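LanC-like protein GCR2 (Arabidopsis thaliana, PDB 3T33) binds zinc, probably binds abscisic acid, and may play a role in abscisic acid signalling as a member of the LanC-like family. Local coordinates at residues V320-G325 with Y341-L346; G335-T340 with A396-D401; N13-F18 with A359-S364; Q265-F268 with N272-S275. All coordinates share one frame; numbering follows the deposited sequence. Where two conformers were deposited one is given.

In the fold
Interactions 1, 2 and 3 touch one another; helix 336-350 is shared by interactions 1 and 2, and helix 353-375 of interaction 3 follows it in the chain and packs on it. The centres of interactions 1 and 2 lie about 12 Å apart, bridged by a probable hydrogen bond of 2.6 Å between Tyr341 OH and Asp401 OD2; those of interactions 1 and 3 are about 10 Å apart. The centre of interaction 4 lies about 16 Å from that of interaction 1, which it meets where Arg324 touches Asn272. None of the four supplies a ligand to the zinc ion, held by Cys288, Cys333 and His334: the side chains of Ser337 and Val342 stay about 12 and 13 Å from the metal.

Interaction 1 of 4, residues V320-G325 with Y341-L346; sequences VVWSRG and YVFLSL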
loop_
_atom_site.group_PDB
_atom_site.type_symbol
_atom_site.label_atom_id
_atom_site.label_comp_id
_atom_site.label_asym_id
_atom_site.label_seq_id
_atom_site.Cartn_x
_atom_site.Cartn_y
_atom_site.Cartn_z
ATOM N N VAL A 320 4.069 -17.320 -1.934
ATOM C CA VAL A 320 5.218 -16.932 -1.119
ATOM C C VAL A 320 4.800 -16.092 0.092
ATOM O O VAL A 320 5.257 -16.301 1.241
ATOM C CB VAL A 320 6.131 -16.104 -1.976
ATOM C CG1 VAL A 320 7.315 -15.573 -1.145
ATOM C CG2 VAL A 320 6.541 -16.948 -3.195
ATOM N N VAL A 321 3.917 -15.123 -0.157
ATOM C CA VAL A 321 3.296 -14.374 0.970
ATOM C C VAL A 321 2.512 -15.306 1.924
ATOM O O VAL A 321 2.642 -15.239 3.167
ATOM C CB VAL A 321 2.424 -13.237 0.439
ATOM C CG1 VAL A 321 2.044 -12.295 1.596
ATOM C CG2 VAL A 321 3.240 -12.464 -0.621
ATOM N N TRP A 322 1.739 -16.225 1.360
ATOM C CA TRP A 322 0.994 -17.115 2.250
ATOM C C TRP A 322 1.909 -17.924 3.163
ATOM O O TRP A 322 1.592 -18.098 4.353
ATOM C CB TRP A 322 0.000 -17.988 1.478
ATOM C CG TRP A 322 -0.867 -18.866 2.311
ATOM C CD1 TRP A 322 -0.924 -20.216 2.243
ATOM C CD2 TRP A 322 -1.841 -18.471 3.311
ATOM N NE1 TRP A 322 -1.831 -20.686 3.151
ATOM C CE2 TRP A 322 -2.416 -19.649 3.811
ATOM C CE3 TRP A 322 -2.257 -17.236 3.845
ATOM C CZ2 TRP A 322 -3.428 -19.653 4.821
ATOM C CZ3 TRP A 322 -3.264 -17.225 4.864
ATOM C CH2 TRP A 322 -3.832 -18.432 5.327
ATOM N N SER A 323 3.049 -18.408 2.670
ATOM C CA SER A 323 3.889 -19.180 3.591
ATOM C C SER A 323 4.913 -18.387 4.368
ATOM O O SER A 323 5.235 -18.743 5.509
ATOM C CB SER A 323 4.554 -20.384 2.911
ATOM O OG SER A 323 5.675 -19.974 2.164
ATOM N N ARG A 324 5.412 -17.299 3.810
ATOM C CA ARG A 324 6.471 -16.570 4.521
ATOM C C ARG A 324 6.072 -15.138 4.899
ATOM O O ARG A 324 6.900 -14.402 5.440
ATOM C CB ARG A 324 7.743 -16.537 3.673
ATOM C CG ARG A 324 8.429 -17.917 3.405
ATOM C CD ARG A 324 9.376 -17.834 2.166
ATOM N NE ARG A 324 10.518 -16.961 2.434
ATOM C CZ ARG A 324 11.406 -16.571 1.527
ATOM N NH1 ARG A 324 11.339 -16.970 0.252
ATOM N NH2 ARG A 324 12.397 -15.781 1.912
ATOM N N GLY A 325 4.812 -14.756 4.636
ATOM C CA GLY A 325 4.418 -13.357 4.641
ATOM C C GLY A 325 3.922 -12.893 5.974
ATOM O O GLY A 325 3.640 -11.713 6.173
ATOM N N TYR A 341 -2.814 -7.066 2.047
ATOM C CA TYR A 341 -3.278 -6.479 0.786
ATOM C C TYR A 341 -2.937 -7.343 -0.378
ATOM O O TYR A 341 -3.626 -7.322 -1.431
ATOM C CB TYR A 341 -2.709 -5.061 0.573
ATOM C CG TYR A 341 -3.509 -3.966 1.307
ATOM C CD1 TYR A 341 -4.700 -3.469 0.787
ATOM C CD2 TYR A 341 -3.086 -3.478 2.534
ATOM C CE1 TYR A 341 -5.445 -2.492 1.500
ATOM C CE2 TYR A 341 -3.832 -2.520 3.244
ATOM C CZ TYR A 341 -4.973 -2.011 2.712
ATOM O OH TYR A 341 -5.694 -1.030 3.392
ATOM N N VAL A 342 -1.889 -8.127 -0.247
ATOM C CA VAL A 342 -1.663 -9.100 -1.334
ATOM C C VAL A 342 -2.910 -9.980 -1.558
ATOM O O VAL A 342 -3.399 -10.110 -2.696
ATOM C CB VAL A 342 -0.422 -9.999 -1.059
ATOM C CG1 VAL A 342 -0.293 -11.007 -2.146
ATOM C CG2 VAL A 342 0.845 -9.160 -1.055
ATOM N N PHE A 343 -3.460 -10.549 -0.485
ATOM C CA PHE A 343 -4.653 -11.395 -0.649
ATOM C C PHE A 343 -5.879 -10.672 -1.119
ATOM O O PHE A 343 -6.574 -11.142 -1.986
ATOM C CB PHE A 343 -4.872 -12.215 0.629
ATOM C CG PHE A 343 -3.610 -12.877 1.093
ATOM C CD1 PHE A 343 -2.879 -13.661 0.202
ATOM C CD2 PHE A 343 -3.124 -12.674 2.379
ATOM C CE1 PHE A 343 -1.718 -14.302 0.614
ATOM C CE2 PHE A 343 -1.978 -13.292 2.809
ATOM C CZ PHE A 343 -1.240 -14.090 1.925
ATOM N N LEU A 344 -6.128 -9.504 -0.555
ATOM C CA LEU A 344 -7.145 -8.572 -1.035
ATOM C C LEU A 344 -6.962 -8.244 -2.488
ATOM O O LEU A 344 -7.942 -8.152 -3.223
ATOM C CB LEU A 344 -7.091 -7.263 -0.264
ATOM C CG LEU A 344 -7.507 -7.503 1.172
ATOM C CD1 LEU A 344 -7.337 -6.178 1.977
ATOM C CD2 LEU A 344 -8.954 -8.027 1.291
ATOM N N SER A 345 -5.737 -8.099 -2.930
ATOM C CA SER A 345 -5.539 -7.763 -4.327
ATOM C C SER A 345 -5.894 -8.940 -5.245
ATOM O O SER A 345 -6.419 -8.756 -6.340
ATOM C CB SER A 345 -4.069 -7.323 -4.595
ATOM O OG SER A 345 -4.010 -6.465 -5.764
ATOM N N LEU A 346 -5.577 -10.150 -4.788
ATOM C CA LEU A 346 -5.779 -11.374 -5.595
ATOM C C LEU A 346 -7.302 -11.662 -5.634
ATOM O O LEU A 346 -7.885 -11.987 -6.689
ATOM C CB LEU A 346 -4.979 -12.533 -4.976
ATOM C CG LEU A 346 -3.498 -12.430 -5.349
ATOM C CD1 LEU A 346 -2.644 -13.264 -4.439
ATOM C CD2 LEU A 346 -3.354 -12.868 -6.796
#
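Val321 and Trp322 meet Val342 and Phe343 in a buried, apolar helix-helix contact between helix 308-324 and helix 336-350, which follow each other in the all-helical LanC-like fold. The two short segments run roughly antiparallel, their axes 10.7 Å apart and their directions at 147°. Phe343 spans much of this separation: with CG anti to its carbonyl carbon (chi1 -48°), its ring reaches across until CZ lies 3.8 Å from Val321 CG1 and enters the angle between Val321 and Trp322. Against the indole it forms an offset edge-to-face pair, the edge of Trp322 turned toward the phenyl face, with planes at 84° and Trp322 CE3 3.8 Å from Phe343 CZ. Beside the rings the two valines meet tip to tip, Val321 CG2 standing 4.1 Å from Val342 CG2. The neighbourhood continues the pattern, since Phe343 also pairs edge-to-face with Phe362 of helix 353-375. The polar end of the indole is served outside the contact, NE1 bonding to Glu17 in the N-terminal segment. No hydrogen bond links the two helical segments, so their fit rests on dispersion and on the interlocking shapes of rings and methyl groups.

Interaction 2 of 4, residues G335-T340 with A396-D401; sequences GISGNT and AYMLLD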
loop_
_atom_site.group_PDB
_atom_site.type_symbol
_atom_site.label_atom_id
_atom_site.label_comp_id
_atom_site.label_asym_id
_atom_site.label_seq_id
_atom_site.Cartn_x
_atom_site.Cartn_y
_atom_site.Cartn_z
ATOM N N GLY A 335 5.305 -5.622 6.984
ATOM C CA GLY A 335 4.646 -6.321 8.072
ATOM C C GLY A 335 3.409 -7.070 7.617
ATOM O O GLY A 335 3.187 -7.254 6.420
ATOM N N ILE A 336 2.601 -7.507 8.578
ATOM C CA ILE A 336 1.383 -8.241 8.280
ATOM C C ILE A 336 0.262 -7.346 7.744
ATOM O O ILE A 336 -0.305 -7.648 6.706
ATOM C CB ILE A 336 0.923 -9.079 9.485
ATOM C CG1 ILE A 336 2.074 -10.020 9.882
ATOM C CG2 ILE A 336 -0.360 -9.867 9.133
ATOM C CD1 ILE A 336 1.886 -10.800 11.216
ATOM N N SER A 337 -0.031 -6.198 8.350
ATOM C CA SER A 337 -1.106 -5.355 7.791
ATOM C C SER A 337 -0.857 -5.135 6.277
ATOM O O SER A 337 -1.794 -5.150 5.468
ATOM C CB SER A 337 -1.258 -4.019 8.537
ATOM O OG SER A 337 -1.352 -4.164 9.960
ATOM N N GLY A 338 0.412 -4.961 5.887
ATOM C CA GLY A 338 0.727 -4.619 4.494
ATOM C C GLY A 338 0.632 -5.850 3.622
ATOM O O GLY A 338 0.063 -5.784 2.525
ATOM N N ASN A 339 1.173 -6.979 4.101
ATOM C CA ASN A 339 1.036 -8.235 3.331
ATOM C C ASN A 339 -0.434 -8.746 3.145
ATOM O O ASN A 339 -0.757 -9.365 2.132
ATOM C CB ASN A 339 1.968 -9.293 3.874
ATOM C CG ASN A 339 3.436 -8.875 3.754
ATOM O OD1 ASN A 339 4.305 -9.551 4.224
ATOM N ND2 ASN A 339 3.688 -7.746 3.186
ATOM N N THR A 340 -1.331 -8.396 4.063
ATOM C CA THR A 340 -2.735 -8.675 3.868
ATOM C C THR A 340 -3.269 -8.228 2.509
ATOM O O THR A 340 -4.074 -8.944 1.879
ATOM C CB THR A 340 -3.566 -7.980 5.002
ATOM O OG1 THR A 340 -3.123 -8.548 6.214
ATOM C CG2 THR A 340 -5.044 -8.259 4.863
ATOM N N ALA A 396 -4.814 -0.299 11.659
ATOM C CA ALA A 396 -6.210 0.249 11.614
ATOM C C ALA A 396 -6.686 0.502 10.192
ATOM O O ALA A 396 -7.853 0.312 9.880
ATOM C CB ALA A 396 -6.341 1.573 12.417
ATOM N N TYR A 397 -5.773 0.951 9.333
ATOM C CA TYR A 397 -6.131 1.310 7.992
ATOM C C TYR A 397 -6.560 0.039 7.238
ATOM O O TYR A 397 -7.551 0.008 6.526
ATOM C CB TYR A 397 -4.903 1.976 7.324
ATOM C CG TYR A 397 -5.237 2.587 5.998
ATOM C CD1 TYR A 397 -5.414 1.788 4.841
ATOM C CD2 TYR A 397 -5.374 3.968 5.878
ATOM C CE1 TYR A 397 -5.755 2.395 3.598
ATOM C CE2 TYR A 397 -5.719 4.564 4.658
ATOM C CZ TYR A 397 -5.932 3.787 3.530
ATOM O OH TYR A 397 -6.270 4.435 2.328
ATOM N N MET A 398 -5.804 -1.019 7.435
ATOM C CA MET A 398 -6.060 -2.284 6.769
ATOM C C MET A 398 -7.400 -2.840 7.306
ATOM O O MET A 398 -8.273 -3.297 6.530
ATOM C CB MET A 398 -4.867 -3.241 7.013
ATOM C CG MET A 398 -4.966 -4.598 6.309
ATOM S SD MET A 398 -6.069 -5.627 7.230
ATOM C CE MET A 398 -4.980 -6.106 8.553
ATOM N N LEU A 399 -7.590 -2.716 8.611
ATOM C CA LEU A 399 -8.792 -3.249 9.257
ATOM C C LEU A 399 -10.050 -2.590 8.696
ATOM O O LEU A 399 -11.042 -3.294 8.276
ATOM C CB LEU A 399 -8.723 -3.099 10.776
ATOM C CG LEU A 399 -8.183 -4.180 11.723
ATOM C CD1 LEU A 399 -7.492 -5.335 11.011
ATOM C CD2 LEU A 399 -7.372 -3.576 12.961
ATOM N N LEU A 400 -9.989 -1.253 8.619
ATOM C CA LEU A 400 -11.081 -0.497 8.023
ATOM C C LEU A 400 -11.348 -0.930 6.588
ATOM O O LEU A 400 -12.512 -0.989 6.134
ATOM C CB LEU A 400 -10.735 0.990 8.063
ATOM C CG LEU A 400 -10.760 1.555 9.498
ATOM C CD1 LEU A 400 -10.240 2.996 9.554
ATOM C CD2 LEU A 400 -12.184 1.468 10.140
ATOM N N ASP A 401 -10.282 -1.221 5.845
ATOM C CA ASP A 401 -10.425 -1.544 4.407
ATOM C C ASP A 401 -11.059 -2.992 4.240
ATOM O O ASP A 401 -11.638 -3.331 3.179
ATOM C CB ASP A 401 -9.049 -1.444 3.747
ATOM C CG ASP A 401 -8.998 -0.523 2.572
ATOM O OD1 ASP A 401 -10.046 -0.046 2.079
ATOM O OD2 ASP A 401 -7.849 -0.281 2.106
#
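Met398, on helix 392-402, carries most of this buried contact, its side chain running into the surface formed by Ser337 and Thr340 on helix 336-350. CG leaves anti to the backbone N (chi1 -177°), which points the chain at the opposing helix; bends at the next two torsions then fold the thioether along that surface. Every heavy atom beyond CA finds a neighbour. Met398 CB lies 4.0 Å from Ser337 CB, and Met398 CG comes to 3.3 Å from the carbonyl oxygen of the same serine, a close approach between a methylene and a backbone acceptor. Farther out, Met398 SD rests 3.7 Å from Thr340 CG2, the two side chains crossing at about a right angle, and the terminal methyl CE turns back to 4.0 Å from Ser337 CA. Helix 336-350 begins directly after the zinc ligands Cys333 and His334, with Gly335 at its N-cap, so in this alpha/alpha-barrel fold the contact packs helix 392-402 against the first turn after the metal site. Helix 353-375 joins in from one flank, Phe362 touching Thr340 and Ala363 the methyl of Met398. The threonine hydroxyl is turned onto its own helix: Thr340 OG1 donates to Ile336 O at 3.0 Å, from 45° above the carbonyl plane, and Thr340 N grips the same oxygen at 2.9 Å.

Interaction 3 of 4, residues N13-F18 with A359-S364; sequences NEMPEF and AKAFAS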
loop_
_atom_site.group_PDB
_atom_site.type_symbol
_atom_site.label_atom_id
_atom_site.label_comp_id
_atom_site.label_asym_id
_atom_site.label_seq_id
_atom_site.Cartn_x
_atom_site.Cartn_y
_atom_site.Cartn_z
ATOM N N ASN A 13 3.200 -20.095 9.273
ATOM C CA ASN A 13 1.764 -20.081 9.014
ATOM C C ASN A 13 1.168 -21.478 9.074
ATOM O O ASN A 13 1.194 -22.184 8.077
ATOM C CB ASN A 13 1.443 -19.470 7.650
ATOM C CG ASN A 13 -0.033 -19.213 7.470
ATOM O OD1 ASN A 13 -0.455 -18.713 6.436
ATOM N ND2 ASN A 13 -0.841 -19.543 8.483
ATOM N N GLU A 14 0.626 -21.852 10.226
ATOM C CA GLU A 14 -0.030 -23.137 10.401
ATOM C C GLU A 14 -1.563 -22.968 10.441
ATOM O O GLU A 14 -2.315 -23.942 10.664
ATOM C CB GLU A 14 0.447 -23.862 11.682
ATOM C CG GLU A 14 1.984 -24.049 11.910
ATOM C CD GLU A 14 2.715 -25.000 10.918
ATOM O OE1 GLU A 14 2.081 -25.590 10.008
ATOM O OE2 GLU A 14 3.960 -25.137 11.051
ATOM N N MET A 15 -2.037 -21.750 10.226
ATOM C CA MET A 15 -3.468 -21.534 10.056
ATOM C C MET A 15 -4.090 -22.452 8.970
ATOM O O MET A 15 -3.471 -22.786 7.958
ATOM C CB MET A 15 -3.749 -20.065 9.758
ATOM C CG MET A 15 -3.389 -19.158 10.914
ATOM S SD MET A 15 -3.974 -17.483 10.696
ATOM C CE MET A 15 -2.580 -16.928 9.738
ATOM N N PRO A 16 -5.318 -22.881 9.209
ATOM C CA PRO A 16 -6.036 -23.805 8.319
ATOM C C PRO A 16 -6.302 -23.205 6.953
ATOM O O PRO A 16 -6.690 -22.021 6.851
ATOM C CB PRO A 16 -7.346 -24.076 9.052
ATOM C CG PRO A 16 -7.391 -23.115 10.203
ATOM C CD PRO A 16 -5.981 -22.707 10.504
ATOM N N GLU A 17 -6.060 -24.001 5.920
ATOM C CA GLU A 17 -6.360 -23.621 4.558
ATOM C C GLU A 17 -7.852 -23.381 4.404
ATOM O O GLU A 17 -8.690 -23.943 5.120
ATOM C CB GLU A 17 -5.920 -24.690 3.561
ATOM C CG GLU A 17 -4.398 -24.936 3.463
ATOM C CD GLU A 17 -3.588 -23.755 2.862
ATOM O OE1 GLU A 17 -4.152 -22.981 2.044
ATOM O OE2 GLU A 17 -2.380 -23.622 3.207
ATOM N N PHE A 18 -8.185 -22.540 3.447
ATOM C CA PHE A 18 -9.565 -22.341 3.117
ATOM C C PHE A 18 -10.251 -23.656 2.654
ATOM O O PHE A 18 -9.716 -24.400 1.808
ATOM C CB PHE A 18 -9.664 -21.255 2.046
ATOM C CG PHE A 18 -11.034 -20.972 1.628
ATOM C CD1 PHE A 18 -11.924 -20.357 2.503
ATOM C CD2 PHE A 18 -11.462 -21.338 0.364
ATOM C CE1 PHE A 18 -13.212 -20.094 2.132
ATOM C CE2 PHE A 18 -12.742 -21.096 -0.021
ATOM C CZ PHE A 18 -13.631 -20.478 0.872
ATOM N N ALA A 359 -6.779 -13.138 3.426
ATOM C CA ALA A 359 -6.682 -11.791 3.997
ATOM C C ALA A 359 -7.353 -11.861 5.360
ATOM O O ALA A 359 -6.866 -11.330 6.345
ATOM C CB ALA A 359 -7.400 -10.733 3.100
ATOM N N LYS A 360 -8.441 -12.585 5.424
ATOM C CA LYS A 360 -9.127 -12.748 6.709
ATOM C C LYS A 360 -8.230 -13.428 7.754
ATOM O O LYS A 360 -8.189 -13.034 8.922
ATOM C CB LYS A 360 -10.470 -13.479 6.467
ATOM C CG LYS A 360 -11.179 -14.072 7.611
ATOM C CD LYS A 360 -12.516 -14.704 7.113
ATOM C CE LYS A 360 -13.452 -15.059 8.292
ATOM N NZ LYS A 360 -14.474 -16.032 7.852
ATOM N N ALA A 361 -7.474 -14.431 7.334
ATOM C CA ALA A 361 -6.573 -15.115 8.270
ATOM C C ALA A 361 -5.472 -14.159 8.747
ATOM O O ALA A 361 -5.128 -14.145 9.920
ATOM C CB ALA A 361 -5.950 -16.350 7.623
ATOM N N PHE A 362 -4.920 -13.342 7.848
ATOM C CA PHE A 362 -3.822 -12.467 8.327
ATOM C C PHE A 362 -4.412 -11.412 9.258
ATOM O O PHE A 362 -3.853 -11.115 10.269
ATOM C CB PHE A 362 -3.092 -11.818 7.163
ATOM C CG PHE A 362 -1.915 -12.599 6.649
ATOM C CD1 PHE A 362 -1.915 -13.986 6.644
ATOM C CD2 PHE A 362 -0.780 -11.913 6.142
ATOM C CE1 PHE A 362 -0.817 -14.710 6.154
ATOM C CE2 PHE A 362 0.307 -12.607 5.638
ATOM C CZ PHE A 362 0.290 -14.035 5.631
ATOM N N ALA A 363 -5.570 -10.880 8.926
ATOM C CA ALA A 363 -6.215 -9.921 9.790
ATOM C C ALA A 363 -6.613 -10.516 11.146
ATOM O O ALA A 363 -6.470 -9.848 12.189
ATOM C CB ALA A 363 -7.416 -9.320 9.116
ATOM N N SER A 364 -7.143 -11.746 11.125
ATOM C CA SER A 364 -7.439 -12.442 12.389
ATOM C C SER A 364 -6.231 -12.676 13.202
ATOM O O SER A 364 -6.277 -12.457 14.424
ATOM C CB SER A 364 -8.140 -13.758 12.133
ATOM O OG SER A 364 -9.245 -13.488 11.309
#
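Met15 lies across Ala361 where the irregular N-terminal segment 13-18 crosses helix 353-375, on the outer side of the helical LanC-like fold. The apolar contacts are made by the thioether. Met15 SD is 3.8 Å from Ala361 CB, and a bend at the last torsion (chi3 -85°) turns the terminal methyl across the helix toward the Phe362 ring, where Met15 CE comes to 4.3 Å from Phe362 CD1. Leu37 of helix 36-42 also packs on this methionine. The sulfur, Met15 SD, also lies 3.6 Å from Ala361 O, touching the backbone of the same residue. A further kind of approach joins a flat polar group to a ring: the side-chain amide of Asn13 lies at the edge of the Phe362 phenyl, the two planes inclined by 66°. No hydrogen bond connects the two segments, and polar ties of the N-terminal segment go to other residues: Glu17 forms a salt bridge with Arg358 and also takes the indole N-H of Trp322, while Pro16 O accepts from Tyr357 OH. Within the helix, one carbonyl takes two bonds from the same serine: Ser364 OG at 2.6 Å and Ser364 N at 2.8 Å reach Lys360 O from opposite faces of its plane.

Interaction 4 of 4, residues Q265-F268 with N272-S275; sequences QNRF and NYLS
A tight chain reversal in the loop between helix 250-265 and helix 291-305 of the helical LanC-like fold turns Arg267 and Phe268 back onto Asn272, Tyr273 and Leu274. It is closed by a single backbone hydrogen bond, Phe268 N donating to Asn272 O at 2.9 Å; the donor lies nearly along the C=O axis, though the angle at the hydrogen is only 144°. Two CH-pi contacts flank this bond. Leu274 CD1 lies 3.4 Å above the plane of the Phe268 ring, over its centre, a close approach. In the second, Arg267 CB is placed 4.0 Å from the centroid of the Tyr273 ring, again over the face. The first torsion of Arg267 (chi1 64°) sets CG between the backbone N and the carbonyl carbon, and from there the extended chain passes along the tyrosine toward its hydroxyl end. The guanidinium plane stands 75° from the ring, and its NH2 is engaged outside the loop in a salt bridge with Glu316 on helix 308-324. Tyr273 itself packs on Val294 and Leu298 of helix 291-305, tying the reversal to the helix that follows. At the far end of the ring, Arg267 CD approaches Tyr273 OH to 3.7 Å.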
loop_
_atom_site.group_PDB
_atom_site.type_symbol
_atom_site.label_atom_id
_atom_site.label_comp_id
_atom_site.label_asym_id
_atom_site.label_seq_id
_atom_site.Cartn_x
_atom_site.Cartn_y
_atom_site.Cartn_z
ATOM N N GLN A 265 10.940 -14.132 -14.856
ATOM C CA GLN A 265 11.905 -15.167 -15.307
ATOM C C GLN A 265 13.140 -15.240 -14.406
ATOM O O GLN A 265 13.916 -16.186 -14.498
ATOM C CB GLN A 265 12.345 -14.908 -16.754
ATOM C CG GLN A 265 11.175 -14.696 -17.757
ATOM C CD GLN A 265 11.627 -14.146 -19.142
ATOM O OE1 GLN A 265 10.820 -13.548 -19.888
ATOM N NE2 GLN A 265 12.910 -14.364 -19.494
ATOM N N ASN A 266 13.307 -14.270 -13.511
ATOM C CA ASN A 266 14.582 -14.110 -12.830
ATOM C C ASN A 266 14.498 -14.045 -11.321
ATOM O O ASN A 266 15.447 -13.618 -10.650
ATOM C CB ASN A 266 15.295 -12.879 -13.361
ATOM C CG ASN A 266 16.102 -13.179 -14.592
ATOM O OD1 ASN A 266 17.068 -13.911 -14.493
ATOM N ND2 ASN A 266 15.703 -12.639 -15.758
ATOM N N ARG A 267 13.368 -14.495 -10.801
ATOM C CA ARG A 267 13.112 -14.569 -9.364
ATOM C C ARG A 267 13.845 -15.759 -8.728
ATOM O O ARG A 267 14.402 -16.609 -9.432
ATOM C CB ARG A 267 11.584 -14.645 -9.111
ATOM C CG ARG A 267 10.960 -15.904 -9.661
ATOM C CD ARG A 267 9.427 -15.888 -9.816
ATOM N NE ARG A 267 9.015 -17.276 -10.002
ATOM C CZ ARG A 267 7.862 -17.718 -10.492
ATOM N NH1 ARG A 267 6.915 -16.892 -10.883
ATOM N NH2 ARG A 267 7.672 -19.022 -10.600
ATOM N N PHE A 268 13.853 -15.810 -7.395
ATOM C CA PHE A 268 14.462 -16.914 -6.695
ATOM C C PHE A 268 13.839 -18.310 -7.001
ATOM O O PHE A 268 12.661 -18.425 -7.412
ATOM C CB PHE A 268 14.484 -16.629 -5.184
ATOM C CG PHE A 268 15.391 -15.489 -4.790
ATOM C CD1 PHE A 268 16.771 -15.531 -5.089
ATOM C CD2 PHE A 268 14.870 -14.359 -4.124
ATOM C CE1 PHE A 268 17.617 -14.473 -4.724
ATOM C CE2 PHE A 268 15.689 -13.288 -3.765
ATOM C CZ PHE A 268 17.079 -13.339 -4.067
ATOM N N ASN A 272 10.107 -16.114 -4.410
ATOM C CA ASN A 272 10.365 -14.751 -3.961
ATOM C C ASN A 272 11.191 -13.955 -4.959
ATOM O O ASN A 272 11.778 -14.533 -5.896
ATOM C CB ASN A 272 10.984 -14.733 -2.555
ATOM C CG ASN A 272 10.950 -13.312 -1.905
ATOM O OD1 ASN A 272 11.724 -13.007 -0.999
ATOM N ND2 ASN A 272 10.071 -12.454 -2.400
ATOM N N TYR A 273 11.132 -12.624 -4.831
ATOM C CA TYR A 273 11.784 -11.663 -5.757
ATOM C C TYR A 273 13.004 -11.002 -5.068
ATOM O O TYR A 273 12.984 -10.695 -3.860
ATOM C CB TYR A 273 10.776 -10.597 -6.246
ATOM C CG TYR A 273 9.830 -11.156 -7.247
ATOM C CD1 TYR A 273 8.767 -11.969 -6.853
ATOM C CD2 TYR A 273 10.029 -10.952 -8.627
ATOM C CE1 TYR A 273 7.891 -12.522 -7.795
ATOM C CE2 TYR A 273 9.183 -11.519 -9.579
ATOM C CZ TYR A 273 8.114 -12.317 -9.147
ATOM O OH TYR A 273 7.272 -12.894 -10.056
ATOM N N LEU A 274 14.066 -10.821 -5.847
ATOM C CA LEU A 274 15.283 -10.135 -5.403
ATOM C C LEU A 274 14.972 -8.748 -4.897
ATOM O O LEU A 274 14.153 -8.055 -5.495
ATOM C CB LEU A 274 16.236 -9.992 -6.593
ATOM C CG LEU A 274 17.047 -11.225 -7.046
ATOM C CD1 LEU A 274 16.146 -12.492 -7.291
ATOM C CD2 LEU A 274 17.924 -10.878 -8.311
ATOM N N SER A 275 15.613 -8.330 -3.813
ATOM C CA SER A 275 15.621 -6.906 -3.518
ATOM C C SER A 275 16.250 -6.003 -4.631
ATOM O O SER A 275 15.682 -4.970 -4.971
ATOM C CB SER A 275 16.179 -6.606 -2.118
ATOM O OG SER A 275 17.529 -6.984 -1.976
#